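Local coordinates for probable ribosomal RNA small subunit methyltransferase (PDB 3DMG), which probably methylates ribosomal RNA of the small subunit, using S-adenosyl-L-methionine as the methyl donor, at residues L72-A77 with E262-S267; F200-G205 with A242-L247; A7-T12 with H286-E291. One frame throughout, in Å; residues are numbered along the deposited sequence.

In the fold
From the N terminus, helix 5-9 enters a contact at once: interaction 3 joins it to segment 286-291, which follows on from strand 283-286, and closes the longest loop. Within that loop interaction 1 brings the turn from strand 68-73 into helix 76-84 against the turn from strand 257-262 into helix 265-277, tying the N-terminal seven-stranded sheet to the C-terminal one. Interaction 2 is nested deepest and joins strand 196-202 to the loop after strand 236-240. None cross. Interactions 1 and 2 meet where Glu-262 OE1 takes the N-H of Gly-243, and interactions 1 and 3 where His-286 NE2 hydrogen-bonds to the carbonyl oxygens of Thr-74 and Asp-263. All touch S-adenosyl-L-homocysteine, from its adenine to its amino-acid end.

Interaction 1 (L72-A77 with E262-S267); sequences LETSRA and EDDLAS. With SAH (S-adenosyl-L-homocysteine), chain H.
Asp-263, Asp-264 and Leu-265 run beside Thr-74 to Ala-77, with a single beta bridge pairing Ser-75 and Asp-264. Just before them, Glu-262 grips both ribose hydroxyls of S-adenosyl-L-homocysteine, OE2 taking O2' at 2.6 Å and OE1 taking O3' at 2.7 Å. Asp-263 follows with CG anti to its backbone N (chi1 -172°), which carries the carboxylate to the start of helix 76-84. There OD2 accepts from Ser-75 OG at 2.7 Å on its syn side, and OD1 uses its syn lone pair for Ala-77 N at 2.8 Å. Its carbonyl O receives Arg-76 N and also His-286 NE2, and its CB lies 3.3 Å from adenine C6. With an alanine here, the Ser-75 hydroxyl and the Ala-77 N-H would probably lose these acceptors, leaving the helix start held mainly by the Arg-76 N bond. Asp-264, at the N-cap of helix 265-277, accepts Ser-267 N at OD2 and, weakly, Ala-266 N at OD1; OD2 also takes the Ser-267 hydroxyl. Its side chain lies beside that of Thr-74, OD1 3.5 Å from Thr-74 CB. Leu-265 N closes the junction on Thr-74 O at 2.9 Å. An acidic residue ending the second strand and holding the ribose marks Rossmann-like S-adenosyl-methionine-dependent methyltransferases.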
loop_
_atom_site.group_PDB
_atom_site.type_symbol
_atom_site.label_atom_id
_atom_site.label_comp_id
_atom_site.label_asym_id
_atom_site.label_seq_id
_atom_site.Cartn_x
_atom_site.Cartn_y
_atom_site.Cartn_z
ATOM N N LEU A 72 -11.120 -7.808 4.796
ATOM C CA LEU A 72 -11.002 -6.349 4.573
ATOM C C LEU A 72 -9.588 -6.074 4.107
ATOM O O LEU A 72 -8.625 -6.414 4.806
ATOM C CB LEU A 72 -11.283 -5.560 5.864
ATOM C CG LEU A 72 -12.637 -5.853 6.543
ATOM C CD1 LEU A 72 -12.797 -4.884 7.714
ATOM C CD2 LEU A 72 -13.805 -5.743 5.571
ATOM N N GLU A 73 -9.452 -5.444 2.943
ATOM C CA GLU A 73 -8.132 -5.284 2.361
ATOM C C GLU A 73 -7.967 -3.893 1.769
ATOM O O GLU A 73 -8.879 -3.360 1.141
ATOM C CB GLU A 73 -7.953 -6.359 1.288
ATOM C CG GLU A 73 -6.623 -6.316 0.494
ATOM C CD GLU A 73 -5.388 -6.343 1.386
ATOM O OE1 GLU A 73 -5.180 -7.369 2.067
ATOM O OE2 GLU A 73 -4.605 -5.356 1.433
ATOM N N THR A 74 -6.794 -3.314 2.017
ATOM C CA THR A 74 -6.457 -1.981 1.532
ATOM C C THR A 74 -5.784 -1.957 0.162
ATOM O O THR A 74 -5.837 -0.926 -0.518
ATOM C CB THR A 74 -5.547 -1.238 2.533
ATOM O OG1 THR A 74 -4.395 -2.065 2.821
ATOM C CG2 THR A 74 -6.295 -1.001 3.847
ATOM N N SER A 75 -5.124 -3.060 -0.230
ATOM C CA SER A 75 -4.381 -3.074 -1.480
ATOM C C SER A 75 -5.266 -3.416 -2.658
ATOM O O SER A 75 -5.923 -4.462 -2.683
ATOM C CB SER A 75 -3.251 -4.099 -1.391
ATOM O OG SER A 75 -2.743 -4.426 -2.699
ATOM N N ARG A 76 -5.266 -2.548 -3.666
ATOM C CA ARG A 76 -6.025 -2.831 -4.882
ATOM C C ARG A 76 -5.547 -4.103 -5.586
ATOM O O ARG A 76 -6.374 -4.944 -5.976
ATOM C CB ARG A 76 -6.009 -1.617 -5.832
ATOM C CG ARG A 76 -7.224 -1.587 -6.726
ATOM C CD ARG A 76 -8.432 -0.951 -6.015
ATOM N NE ARG A 76 -9.632 -1.093 -6.841
ATOM C CZ ARG A 76 -10.732 -0.372 -6.651
ATOM N NH1 ARG A 76 -10.797 0.525 -5.678
ATOM N NH2 ARG A 76 -11.782 -0.555 -7.445
ATOM N N ALA A 77 -4.219 -4.270 -5.689
ATOM C CA ALA A 77 -3.628 -5.466 -6.310
ATOM C C ALA A 77 -4.135 -6.719 -5.601
ATOM O O ALA A 77 -4.500 -7.695 -6.257
ATOM C CB ALA A 77 -2.097 -5.413 -6.265
ATOM N N GLU A 262 -2.714 5.129 -6.672
ATOM C CA GLU A 262 -2.176 4.626 -5.404
ATOM C C GLU A 262 -2.856 3.312 -5.027
ATOM O O GLU A 262 -4.080 3.233 -5.015
ATOM C CB GLU A 262 -2.411 5.699 -4.343
ATOM C CG GLU A 262 -2.140 5.279 -2.899
ATOM C CD GLU A 262 -0.717 4.817 -2.704
ATOM O OE1 GLU A 262 0.229 5.618 -2.961
ATOM O OE2 GLU A 262 -0.542 3.655 -2.266
ATOM N N ASP A 263 -2.062 2.286 -4.731
ATOM C CA ASP A 263 -2.595 0.962 -4.449
ATOM C C ASP A 263 -3.171 0.837 -3.051
ATOM O O ASP A 263 -3.998 -0.043 -2.838
ATOM C CB ASP A 263 -1.480 -0.073 -4.653
ATOM C CG ASP A 263 -1.977 -1.505 -4.567
ATOM O OD1 ASP A 263 -2.799 -1.891 -5.409
ATOM O OD2 ASP A 263 -1.518 -2.246 -3.647
ATOM N N ASP A 264 -2.739 1.697 -2.121
ATOM C CA ASP A 264 -3.146 1.560 -0.714
ATOM C C ASP A 264 -4.317 2.476 -0.396
ATOM O O ASP A 264 -4.184 3.705 -0.488
ATOM C CB ASP A 264 -1.949 1.882 0.203
ATOM C CG ASP A 264 -2.349 2.066 1.651
ATOM O OD1 ASP A 264 -3.130 1.249 2.153
ATOM O OD2 ASP A 264 -1.859 3.022 2.297
ATOM N N LEU A 265 -5.444 1.871 -0.001
ATOM C CA LEU A 265 -6.635 2.636 0.355
ATOM C C LEU A 265 -6.378 3.723 1.396
ATOM O O LEU A 265 -6.928 4.821 1.285
ATOM C CB LEU A 265 -7.730 1.688 0.860
ATOM C CG LEU A 265 -9.043 2.351 1.297
ATOM C CD1 LEU A 265 -9.646 3.097 0.089
ATOM C CD2 LEU A 265 -10.007 1.294 1.829
ATOM N N ALA A 266 -5.588 3.407 2.428
ATOM C CA ALA A 266 -5.365 4.406 3.496
ATOM C C ALA A 266 -4.689 5.644 2.903
ATOM O O ALA A 266 -5.015 6.774 3.273
ATOM C CB ALA A 266 -4.516 3.794 4.635
ATOM N N SER A 267 -3.763 5.421 1.966
ATOM C CA SER A 267 -3.079 6.511 1.270
ATOM C C SER A 267 -4.009 7.287 0.335
ATOM O O SER A 267 -3.938 8.521 0.280
ATOM C CB SER A 267 -1.835 6.011 0.526
ATOM O OG SER A 267 -0.905 5.495 1.469
HETATM N N SAH H . 4.381 10.030 -3.977
HETATM C CA SAH H . 4.407 9.958 -2.477
HETATM C CB SAH H . 4.615 8.525 -1.971
HETATM C CG SAH H . 5.839 7.814 -2.535
HETATM S SD SAH H . 6.193 6.229 -1.730
HETATM C C SAH H . 5.528 10.831 -1.934
HETATM O O SAH H . 6.375 11.201 -2.755
HETATM O OXT SAH H . 5.557 11.095 -0.733
HETATM C "C5'" SAH H . 5.622 5.053 -3.004
HETATM C "C4'" SAH H . 4.097 4.927 -3.054
HETATM O "O4'" SAH H . 3.859 3.922 -4.038
HETATM C "C3'" SAH H . 3.409 4.527 -1.732
HETATM O "O3'" SAH H . 2.406 5.469 -1.389
HETATM C "C2'" SAH H . 2.861 3.143 -2.098
HETATM O "O2'" SAH H . 1.715 2.768 -1.368
HETATM C "C1'" SAH H . 2.688 3.282 -3.601
HETATM N N9 SAH H . 2.500 1.996 -4.254
HETATM C C8 SAH H . 3.056 0.789 -3.900
HETATM N N7 SAH H . 2.611 -0.141 -4.784
HETATM C C5 SAH H . 1.800 0.474 -5.694
HETATM C C6 SAH H . 1.057 -0.005 -6.777
HETATM N N6 SAH H . 1.042 -1.314 -7.111
HETATM N N1 SAH H . 0.331 0.936 -7.489
HETATM C C2 SAH H . 0.288 2.270 -7.144
HETATM N N3 SAH H . 0.977 2.737 -6.040
HETATM C C4 SAH H . 1.726 1.831 -5.351
#

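Interaction 2 (F200-G205 with A242-L247); sequences FHHLPG and AGYGAL. With SAH (S-adenosyl-L-homocysteine), chain H.
Tyr-244 packs against Phe-200 and His-202 in an aromatic cluster. Its CB sits 3.8 Å from the carbonyl O of His-201 and close to the CB of His-202. From there CG lies between the backbone N and the carbonyl carbon (chi1 60°), which lays the ring between the two strand side chains. Along one edge, CD1 comes within 3.6 Å of Phe-200 CD1, and CE1 is 3.8 Å from Phe-200 CG; this edge points at the phenylalanine face in an offset edge-to-face pair, planes at 60°. At the other edge CD2 is near His-202 CB, while His-202 CD2 lies over one face, although the two rings barely overlap. At the tip, OH hydrogen-bonds the carbonyl of Ser-208. The Phe-200 ring also presents its edge to the next residue, CE1 lying 3.4 Å from Gly-245 O. A water bridges His-201 N and Tyr-244 O. The loop, with a type II' turn from Ala-242 to Gly-245, is the glycine-containing one after the first strand of Rossmann-like methyltransferases, and Ala-246 CB lies 3.4 Å from S-adenosyl-L-homocysteine OXT. It is packed on the hairpin of strands 187-193 and 196-202, with helix 248-253 touching Phe-200 and helix 265-277 touching Tyr-244 and His-202.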
loop_
_atom_site.group_PDB
_atom_site.type_symbol
_atom_site.label_atom_id
_atom_site.label_comp_id
_atom_site.label_asym_id
_atom_site.label_seq_id
_atom_site.Cartn_x
_atom_site.Cartn_y
_atom_site.Cartn_z
ATOM N N PHE A 200 -0.667 18.688 5.033
ATOM C CA PHE A 200 -0.933 17.314 4.624
ATOM C C PHE A 200 -1.702 16.595 5.699
ATOM O O PHE A 200 -1.547 16.879 6.885
ATOM C CB PHE A 200 0.371 16.600 4.290
ATOM C CG PHE A 200 1.063 17.169 3.085
ATOM C CD1 PHE A 200 0.632 16.847 1.795
ATOM C CD2 PHE A 200 2.127 18.054 3.237
ATOM C CE1 PHE A 200 1.259 17.383 0.680
ATOM C CE2 PHE A 200 2.759 18.602 2.132
ATOM C CZ PHE A 200 2.327 18.260 0.846
ATOM N N HIS A 201 -2.541 15.661 5.265
ATOM C CA HIS A 201 -3.349 14.867 6.184
ATOM C C HIS A 201 -3.200 13.406 5.843
ATOM O O HIS A 201 -3.216 13.035 4.681
ATOM C CB HIS A 201 -4.813 15.239 6.051
ATOM C CG HIS A 201 -5.140 16.589 6.602
ATOM N ND1 HIS A 201 -4.790 17.764 5.968
ATOM C CD2 HIS A 201 -5.779 16.950 7.738
ATOM C CE1 HIS A 201 -5.210 18.788 6.689
ATOM N NE2 HIS A 201 -5.803 18.322 7.772
ATOM N N HIS A 202 -3.070 12.571 6.863
ATOM C CA HIS A 202 -2.903 11.142 6.588
ATOM C C HIS A 202 -3.311 10.225 7.726
ATOM O O HIS A 202 -3.274 10.592 8.908
ATOM C CB HIS A 202 -1.469 10.826 6.138
ATOM C CG HIS A 202 -0.438 11.108 7.177
ATOM N ND1 HIS A 202 -0.249 10.288 8.267
ATOM C CD2 HIS A 202 0.447 12.123 7.309
ATOM C CE1 HIS A 202 0.707 10.786 9.028
ATOM N NE2 HIS A 202 1.148 11.897 8.469
ATOM N N LEU A 203 -3.716 9.027 7.327
ATOM C CA LEU A 203 -3.997 7.921 8.227
ATOM C C LEU A 203 -2.704 7.150 8.520
ATOM O O LEU A 203 -1.649 7.429 7.923
ATOM C CB LEU A 203 -5.038 6.998 7.566
ATOM C CG LEU A 203 -6.450 7.578 7.490
ATOM C CD1 LEU A 203 -7.248 6.748 6.473
ATOM C CD2 LEU A 203 -7.122 7.523 8.830
ATOM N N PRO A 204 -2.760 6.179 9.454
ATOM C CA PRO A 204 -1.531 5.450 9.771
ATOM C C PRO A 204 -1.039 4.587 8.607
ATOM O O PRO A 204 -1.834 4.165 7.770
ATOM C CB PRO A 204 -1.956 4.542 10.926
ATOM C CG PRO A 204 -3.213 5.168 11.489
ATOM C CD PRO A 204 -3.895 5.724 10.281
ATOM N N GLY A 205 0.267 4.353 8.571
ATOM C CA GLY A 205 0.835 3.374 7.634
ATOM C C GLY A 205 1.347 3.936 6.324
ATOM O O GLY A 205 1.977 3.221 5.544
ATOM N N ALA A 242 0.914 7.879 -5.514
ATOM C CA ALA A 242 0.723 9.277 -5.053
ATOM C C ALA A 242 0.833 9.455 -3.541
ATOM O O ALA A 242 1.107 10.565 -3.070
ATOM C CB ALA A 242 -0.616 9.865 -5.588
ATOM N N GLY A 243 0.645 8.385 -2.764
ATOM C CA GLY A 243 0.683 8.532 -1.313
ATOM C C GLY A 243 -0.316 9.565 -0.816
ATOM O O GLY A 243 -1.393 9.715 -1.405
ATOM N N TYR A 244 0.027 10.262 0.266
ATOM C CA TYR A 244 -0.869 11.329 0.780
ATOM C C TYR A 244 -0.770 12.629 -0.032
ATOM O O TYR A 244 -1.451 13.610 0.285
ATOM C CB TYR A 244 -0.673 11.594 2.287
ATOM C CG TYR A 244 0.715 12.024 2.652
ATOM C CD1 TYR A 244 1.196 13.296 2.324
ATOM C CD2 TYR A 244 1.556 11.150 3.348
ATOM C CE1 TYR A 244 2.490 13.680 2.684
ATOM C CE2 TYR A 244 2.833 11.515 3.711
ATOM C CZ TYR A 244 3.302 12.770 3.359
ATOM O OH TYR A 244 4.592 13.141 3.698
ATOM N N GLY A 245 0.062 12.626 -1.076
ATOM C CA GLY A 245 0.102 13.750 -2.029
ATOM C C GLY A 245 1.265 14.728 -1.976
ATOM O O GLY A 245 1.114 15.882 -2.415
ATOM N N ALA A 246 2.431 14.272 -1.516
ATOM C CA ALA A 246 3.598 15.176 -1.448
ATOM C C ALA A 246 3.925 15.756 -2.829
ATOM O O ALA A 246 4.336 16.910 -2.932
ATOM C CB ALA A 246 4.801 14.458 -0.855
ATOM N N LEU A 247 3.756 14.965 -3.888
ATOM C CA LEU A 247 3.956 15.503 -5.245
ATOM C C LEU A 247 2.640 16.051 -5.817
ATOM O O LEU A 247 2.630 17.052 -6.550
ATOM C CB LEU A 247 4.506 14.416 -6.175
ATOM C CG LEU A 247 5.782 13.696 -5.745
ATOM C CD1 LEU A 247 6.202 12.687 -6.799
ATOM C CD2 LEU A 247 6.908 14.685 -5.507
HETATM N N SAH H . 4.381 10.030 -3.977
HETATM C CA SAH H . 4.407 9.958 -2.477
HETATM C CB SAH H . 4.615 8.525 -1.971
HETATM C CG SAH H . 5.839 7.814 -2.535
HETATM S SD SAH H . 6.193 6.229 -1.730
HETATM C C SAH H . 5.528 10.831 -1.934
HETATM O O SAH H . 6.375 11.201 -2.755
HETATM O OXT SAH H . 5.557 11.095 -0.733
HETATM C "C5'" SAH H . 5.622 5.053 -3.004
HETATM C "C4'" SAH H . 4.097 4.927 -3.054
HETATM O "O4'" SAH H . 3.859 3.922 -4.038
HETATM C "C3'" SAH H . 3.409 4.527 -1.732
HETATM O "O3'" SAH H . 2.406 5.469 -1.389
HETATM C "C2'" SAH H . 2.861 3.143 -2.098
HETATM O "O2'" SAH H . 1.715 2.768 -1.368
HETATM C "C1'" SAH H . 2.688 3.282 -3.601
HETATM N N9 SAH H . 2.500 1.996 -4.254
HETATM C C8 SAH H . 3.056 0.789 -3.900
HETATM N N7 SAH H . 2.611 -0.141 -4.784
HETATM C C5 SAH H . 1.800 0.474 -5.694
HETATM C C6 SAH H . 1.057 -0.005 -6.777
HETATM N N6 SAH H . 1.042 -1.314 -7.111
HETATM N N1 SAH H . 0.331 0.936 -7.489
HETATM C C2 SAH H . 0.288 2.270 -7.144
HETATM N N3 SAH H . 0.977 2.737 -6.040
HETATM C C4 SAH H . 1.726 1.831 -5.351
HETATM O O HOH W 1 -2.789 14.794 2.490
#

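Interaction 3 (A7-T12 with H286-E291); sequences AYHRLT and HSDVDE. With SAH (S-adenosyl-L-homocysteine), chain H.
The adenine end of the cofactor site is where Tyr-8 and His-9 of the N-terminal segment meet the type II' turn from Asp-288 to Glu-291. With CG opposite its backbone N (chi1 175°), Tyr-8 extends its OH to Asp-288 and donates to the syn lone pair of Asp-288 OD1 at 2.6 Å, the carboxylate oxygen lying at the ring edge and in its plane. The same OD1 accepts from adenine N6 at 2.9 Å, and the next N-H, of Val-289, donates to adenine N1 at 2.9 Å. Val-289 CG2 rests 3.5 Å from Tyr-8 CE2. His-9 grips the turn at Asp-290: NE2 donates to Asp-290 OD1 at 2.8 Å, nearly along the C-O axis of the carboxylate, while CE1 brings the ring edge 3.3 Å from Asp-288 O. A water links His-9 ND1 to Asp-288 OD2, which also forms a salt bridge with Lys-24; Asp-290 has a second partner in Arg-329. With Tyr-8 and N6 at OD1, and Lys-24 and a water at OD2, Asp-288 probably stays ionised, its carboxylate kept from turning. Its OD1 and the Val-289 N-H match the amino group and N1 of adenine, and Tyr-8 probably helps to position this aspartate.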
loop_
_atom_site.group_PDB
_atom_site.type_symbol
_atom_site.label_atom_id
_atom_site.label_comp_id
_atom_site.label_asym_id
_atom_site.label_seq_id
_atom_site.Cartn_x
_atom_site.Cartn_y
_atom_site.Cartn_z
ATOM N N ALA A 7 2.202 -8.706 -18.256
ATOM C CA ALA A 7 2.664 -9.643 -17.222
ATOM C C ALA A 7 2.520 -9.062 -15.827
ATOM O O ALA A 7 2.134 -9.790 -14.908
ATOM C CB ALA A 7 4.076 -10.102 -17.453
ATOM N N TYR A 8 2.825 -7.770 -15.662
ATOM C CA TYR A 8 2.666 -7.142 -14.351
ATOM C C TYR A 8 1.199 -7.240 -13.859
ATOM O O TYR A 8 0.936 -7.539 -12.679
ATOM C CB TYR A 8 3.141 -5.663 -14.318
ATOM C CG TYR A 8 2.810 -5.111 -12.956
ATOM C CD1 TYR A 8 3.615 -5.395 -11.856
ATOM C CD2 TYR A 8 1.596 -4.436 -12.725
ATOM C CE1 TYR A 8 3.270 -4.989 -10.577
ATOM C CE2 TYR A 8 1.228 -4.034 -11.451
ATOM C CZ TYR A 8 2.057 -4.302 -10.373
ATOM O OH TYR A 8 1.688 -3.935 -9.103
ATOM N N HIS A 9 0.265 -6.993 -14.771
ATOM C CA HIS A 9 -1.155 -6.962 -14.447
ATOM C C HIS A 9 -1.852 -8.314 -14.468
ATOM O O HIS A 9 -3.025 -8.408 -14.111
ATOM C CB HIS A 9 -1.890 -6.001 -15.367
ATOM C CG HIS A 9 -1.616 -4.562 -15.070
ATOM N ND1 HIS A 9 -2.005 -3.960 -13.896
ATOM C CD2 HIS A 9 -1.017 -3.596 -15.812
ATOM C CE1 HIS A 9 -1.657 -2.685 -13.921
ATOM N NE2 HIS A 9 -1.053 -2.439 -15.069
ATOM N N ARG A 10 -1.138 -9.339 -14.933
ATOM C CA ARG A 10 -1.739 -10.668 -15.077
ATOM C C ARG A 10 -1.974 -11.350 -13.740
ATOM O O ARG A 10 -1.110 -11.349 -12.868
ATOM C CB ARG A 10 -0.838 -11.549 -15.937
ATOM C CG ARG A 10 -1.473 -12.895 -16.299
ATOM C CD ARG A 10 -0.587 -13.743 -17.213
ATOM N NE ARG A 10 0.762 -13.922 -16.675
ATOM C CZ ARG A 10 1.885 -13.812 -17.392
ATOM N NH1 ARG A 10 1.841 -13.500 -18.683
ATOM N NH2 ARG A 10 3.064 -14.000 -16.815
ATOM N N LEU A 11 -3.157 -11.957 -13.610
ATOM C CA LEU A 11 -3.496 -12.774 -12.444
ATOM C C LEU A 11 -3.268 -14.222 -12.813
ATOM O O LEU A 11 -3.775 -14.686 -13.845
ATOM C CB LEU A 11 -4.962 -12.579 -12.055
ATOM C CG LEU A 11 -5.499 -11.153 -11.924
ATOM C CD1 LEU A 11 -6.924 -11.157 -11.406
ATOM C CD2 LEU A 11 -4.625 -10.354 -11.010
ATOM N N THR A 12 -2.476 -14.923 -12.010
ATOM C CA THR A 12 -2.128 -16.320 -12.316
ATOM C C THR A 12 -2.632 -17.222 -11.201
ATOM O O THR A 12 -2.338 -16.980 -10.040
ATOM C CB THR A 12 -0.617 -16.467 -12.415
ATOM O OG1 THR A 12 -0.145 -15.661 -13.494
ATOM C CG2 THR A 12 -0.252 -17.923 -12.696
ATOM N N HIS A 286 -7.710 4.888 -6.472
ATOM C CA HIS A 286 -7.258 3.664 -5.835
ATOM C C HIS A 286 -7.023 2.668 -6.960
ATOM O O HIS A 286 -7.968 2.174 -7.595
ATOM C CB HIS A 286 -8.339 3.164 -4.873
ATOM C CG HIS A 286 -7.875 2.048 -3.988
ATOM N ND1 HIS A 286 -8.734 1.180 -3.353
ATOM C CD2 HIS A 286 -6.623 1.672 -3.628
ATOM C CE1 HIS A 286 -8.036 0.306 -2.641
ATOM N NE2 HIS A 286 -6.749 0.599 -2.778
ATOM N N SER A 287 -5.755 2.370 -7.210
ATOM C CA SER A 287 -5.367 1.717 -8.444
ATOM C C SER A 287 -4.071 0.952 -8.271
ATOM O O SER A 287 -3.164 1.430 -7.604
ATOM C CB SER A 287 -5.164 2.810 -9.500
ATOM O OG SER A 287 -4.860 2.254 -10.781
ATOM N N ASP A 288 -4.012 -0.235 -8.879
ATOM C CA ASP A 288 -2.751 -0.978 -8.969
ATOM C C ASP A 288 -2.025 -0.461 -10.197
ATOM O O ASP A 288 -2.401 -0.781 -11.343
ATOM C CB ASP A 288 -3.036 -2.474 -9.128
ATOM C CG ASP A 288 -1.776 -3.311 -9.226
ATOM O OD1 ASP A 288 -0.675 -2.794 -8.951
ATOM O OD2 ASP A 288 -1.907 -4.497 -9.560
ATOM N N VAL A 289 -1.015 0.364 -9.956
ATOM C CA VAL A 289 -0.355 1.125 -11.039
ATOM C C VAL A 289 -1.442 1.831 -11.885
ATOM O O VAL A 289 -2.234 2.611 -11.325
ATOM C CB VAL A 289 0.683 0.278 -11.846
ATOM C CG1 VAL A 289 1.611 1.190 -12.645
ATOM C CG2 VAL A 289 1.508 -0.605 -10.896
ATOM N N ASP A 290 -1.487 1.587 -13.193
ATOM C CA ASP A 290 -2.461 2.257 -14.050
ATOM C C ASP A 290 -3.745 1.471 -14.301
ATOM O O ASP A 290 -4.487 1.783 -15.215
ATOM C CB ASP A 290 -1.815 2.630 -15.388
ATOM C CG ASP A 290 -1.326 1.424 -16.178
ATOM O OD1 ASP A 290 -1.064 0.346 -15.595
ATOM O OD2 ASP A 290 -1.185 1.566 -17.417
ATOM N N GLU A 291 -4.025 0.486 -13.451
ATOM C CA GLU A 291 -5.194 -0.371 -13.617
ATOM C C GLU A 291 -6.510 0.400 -13.722
ATOM O O GLU A 291 -7.410 -0.008 -14.464
ATOM C CB GLU A 291 -5.213 -1.391 -12.467
ATOM C CG GLU A 291 -6.472 -2.194 -12.304
ATOM C CD GLU A 291 -7.233 -1.806 -11.095
ATOM O OE1 GLU A 291 -6.637 -1.252 -10.142
ATOM O OE2 GLU A 291 -8.444 -2.070 -11.091
HETATM N N SAH H . 4.381 10.030 -3.977
HETATM C CA SAH H . 4.407 9.958 -2.477
HETATM C CB SAH H . 4.615 8.525 -1.971
HETATM C CG SAH H . 5.839 7.814 -2.535
HETATM S SD SAH H . 6.193 6.229 -1.730
HETATM C C SAH H . 5.528 10.831 -1.934
HETATM O O SAH H . 6.375 11.201 -2.755
HETATM O OXT SAH H . 5.557 11.095 -0.733
HETATM C "C5'" SAH H . 5.622 5.053 -3.004
HETATM C "C4'" SAH H . 4.097 4.927 -3.054
HETATM O "O4'" SAH H . 3.859 3.922 -4.038
HETATM C "C3'" SAH H . 3.409 4.527 -1.732
HETATM O "O3'" SAH H . 2.406 5.469 -1.389
HETATM C "C2'" SAH H . 2.861 3.143 -2.098
HETATM O "O2'" SAH H . 1.715 2.768 -1.368
HETATM C "C1'" SAH H . 2.688 3.282 -3.601
HETATM N N9 SAH H . 2.500 1.996 -4.254
HETATM C C8 SAH H . 3.056 0.789 -3.900
HETATM N N7 SAH H . 2.611 -0.141 -4.784
HETATM C C5 SAH H . 1.800 0.474 -5.694
HETATM C C6 SAH H . 1.057 -0.005 -6.777
HETATM N N6 SAH H . 1.042 -1.314 -7.111
HETATM N N1 SAH H . 0.331 0.936 -7.489
HETATM C C2 SAH H . 0.288 2.270 -7.144
HETATM N N3 SAH H . 0.977 2.737 -6.040
HETATM C C4 SAH H . 1.726 1.831 -5.351
HETATM O O HOH W 2 -3.725 -4.724 -11.701
#